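Local structure of transcription termination factor FttA (2XR1) at residues S95-D100 / V106-E111. The protein probably terminates archaeal transcription as a homodimeric, zinc-dependent ribonuclease that cleaves nascent RNA at the polymerase exit channel and degrades the released transcript. Numbering follows the deposited sequence.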
loop_
_atom_site.group_PDB
_atom_site.type_symbol
_atom_site.label_atom_id
_atom_site.label_comp_id
_atom_site.label_asym_id
_atom_site.label_seq_id
_atom_site.Cartn_x
_atom_site.Cartn_y
_atom_site.Cartn_z
ATOM N N SER B 95 43.090 -4.303 30.379
ATOM C CA SER B 95 42.768 -2.908 30.165
ATOM C C SER B 95 41.449 -2.586 30.871
ATOM O O SER B 95 41.454 -1.798 31.808
ATOM C CB SER B 95 42.711 -2.604 28.651
ATOM O OG SER B 95 41.846 -1.521 28.311
ATOM N N SER B 96 40.349 -3.229 30.455
ATOM C CA SER B 96 38.999 -2.891 30.931
ATOM C C SER B 96 38.159 -4.111 31.353
ATOM O O SER B 96 38.639 -5.247 31.304
ATOM C CB SER B 96 38.249 -2.149 29.840
ATOM O OG SER B 96 37.555 -3.070 29.022
ATOM N N TYR B 97 36.923 -3.849 31.805
ATOM C CA TYR B 97 35.890 -4.878 32.026
ATOM C C TYR B 97 34.518 -4.319 31.654
ATOM O O TYR B 97 34.278 -3.140 31.863
ATOM C CB TYR B 97 35.806 -5.297 33.491
ATOM C CG TYR B 97 37.092 -5.760 34.145
ATOM C CD1 TYR B 97 38.010 -4.846 34.635
ATOM C CD2 TYR B 97 37.363 -7.109 34.322
ATOM C CE1 TYR B 97 39.174 -5.259 35.258
ATOM C CE2 TYR B 97 38.531 -7.531 34.941
ATOM C CZ TYR B 97 39.433 -6.599 35.408
ATOM O OH TYR B 97 40.594 -7.015 36.022
ATOM N N TYR B 98 33.619 -5.150 31.128
ATOM C CA TYR B 98 32.229 -4.736 30.902
ATOM C C TYR B 98 31.243 -5.863 31.160
ATOM O O TYR B 98 31.196 -6.858 30.432
ATOM C CB TYR B 98 32.023 -4.246 29.478
ATOM C CG TYR B 98 30.555 -4.130 29.062
ATOM C CD1 TYR B 98 29.670 -3.303 29.766
ATOM C CD2 TYR B 98 30.066 -4.829 27.952
ATOM C CE1 TYR B 98 28.328 -3.185 29.381
ATOM C CE2 TYR B 98 28.732 -4.722 27.552
ATOM C CZ TYR B 98 27.867 -3.898 28.262
ATOM O OH TYR B 98 26.544 -3.808 27.841
ATOM N N PHE B 99 30.417 -5.651 32.180
ATOM C CA PHE B 99 29.475 -6.639 32.672
ATOM C C PHE B 99 28.123 -6.456 31.941
ATOM O O PHE B 99 27.272 -5.652 32.343
ATOM C CB PHE B 99 29.352 -6.497 34.197
ATOM C CG PHE B 99 30.614 -6.861 34.952
ATOM C CD1 PHE B 99 31.653 -5.971 35.069
ATOM C CD2 PHE B 99 30.756 -8.107 35.546
ATOM C CE1 PHE B 99 32.810 -6.322 35.770
ATOM C CE2 PHE B 99 31.908 -8.462 36.240
ATOM C CZ PHE B 99 32.926 -7.578 36.353
ATOM N N ASP B 100 27.962 -7.195 30.839
ATOM C CA ASP B 100 26.778 -7.110 29.956
ATOM C C ASP B 100 25.494 -7.424 30.714
ATOM O O ASP B 100 25.482 -8.291 31.592
ATOM C CB ASP B 100 26.955 -8.079 28.769
ATOM C CG ASP B 100 25.905 -7.892 27.650
ATOM O OD1 ASP B 100 24.846 -7.269 27.882
ATOM O OD2 ASP B 100 26.128 -8.399 26.525
ATOM N N VAL B 106 31.225 -11.267 31.382
ATOM C CA VAL B 106 32.242 -10.232 31.598
ATOM C C VAL B 106 33.251 -10.226 30.444
ATOM O O VAL B 106 33.971 -11.201 30.226
ATOM C CB VAL B 106 32.990 -10.355 32.939
ATOM C CG1 VAL B 106 33.584 -11.741 33.127
ATOM C CG2 VAL B 106 34.090 -9.310 33.022
ATOM N N ILE B 107 33.286 -9.109 29.713
ATOM C CA ILE B 107 34.273 -8.887 28.686
ATOM C C ILE B 107 35.537 -8.411 29.363
ATOM O O ILE B 107 35.494 -7.463 30.111
ATOM C CB ILE B 107 33.841 -7.807 27.703
ATOM C CG1 ILE B 107 32.505 -8.155 27.046
ATOM C CG2 ILE B 107 34.896 -7.640 26.614
ATOM C CD1 ILE B 107 32.593 -9.264 26.100
ATOM N N ILE B 108 36.650 -9.079 29.099
ATOM C CA ILE B 108 37.946 -8.700 29.626
ATOM C C ILE B 108 38.811 -8.277 28.452
ATOM O O ILE B 108 38.928 -9.011 27.479
ATOM C CB ILE B 108 38.622 -9.882 30.324
ATOM C CG1 ILE B 108 37.908 -10.183 31.642
ATOM C CG2 ILE B 108 40.095 -9.619 30.510
ATOM C CD1 ILE B 108 38.472 -11.379 32.381
ATOM N N GLU B 109 39.422 -7.101 28.545
ATOM C CA GLU B 109 40.322 -6.635 27.508
ATOM C C GLU B 109 41.727 -6.888 27.966
ATOM O O GLU B 109 42.101 -6.403 28.997
ATOM C CB GLU B 109 40.126 -5.148 27.232
ATOM C CG GLU B 109 38.915 -4.842 26.375
ATOM C CD GLU B 109 38.754 -3.349 26.088
ATOM O OE1 GLU B 109 39.732 -2.579 26.282
ATOM O OE2 GLU B 109 37.639 -2.947 25.673
ATOM N N ALA B 110 42.501 -7.640 27.194
ATOM C CA ALA B 110 43.866 -7.964 27.558
ATOM C C ALA B 110 44.804 -7.764 26.384
ATOM O O ALA B 110 44.456 -8.055 25.245
ATOM C CB ALA B 110 43.943 -9.388 28.029
ATOM N N GLU B 111 46.004 -7.274 26.673
ATOM C CA GLU B 111 47.058 -7.149 25.658
ATOM C C GLU B 111 47.512 -8.551 25.177
ATOM O O GLU B 111 47.761 -8.767 23.985
ATOM C CB GLU B 111 48.241 -6.333 26.223
ATOM C CG GLU B 111 49.038 -5.529 25.192
ATOM C CD GLU B 111 49.778 -4.322 25.803
ATOM O OE1 GLU B 111 49.129 -3.274 26.047
ATOM O OE2 GLU B 111 51.010 -4.404 26.006
#
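Val106 sets its CG2 methyl over one face of the Phe99 ring in a CH-pi contact, 4.1 Å from the ring centroid. The same methyl meets the edge of the Tyr97 ring, so a small branched residue serves two aromatics at once. In both aromatics CG stands anti to the carbonyl carbon (chi1 -54° in Tyr97), which lays the ring alongside Val106, and the Tyr97 atom CD2 also touches CG1 of Ile108, 4.1 Å away. Tyr98 and Ile107 occupy the other face of the sheet, where Tyr98 CD2 lies 4.2 Å from Ile107 CG1. Their backbones form a hydrogen-bonded antiparallel pair: Tyr98 N reaches Ile107 O at 3.1 Å, and Ile107 N returns to Tyr98 O at 3.2 Å. Farther along, Ser95 and Ser96 together face Glu109, a beta bulge marked by the helix-like backbone of Ser95. Ser95 N donates to Glu109 O, Glu109 N bonds weakly to Ser96 O, and OE1 of the extended Glu109 side chain accepts a hydrogen bond from Ser95 OG at 3.1 Å, on its anti side and 27° out of the carboxylate plane. Serines suit this partly exposed end: they are small enough for the carboxylate to lie over them, and Ser95 can donate to it; Ser96 OG only packs against CD. Helix 78-87 touches Tyr97 and Phe99, Trp133 meets Phe99 edge-to-face, and strand 134-139 runs parallel to strand 105-110 on its other side. This antiparallel hairpin, extended by a parallel third strand and backed by a helix, is the mixed sheet of a type II KH domain.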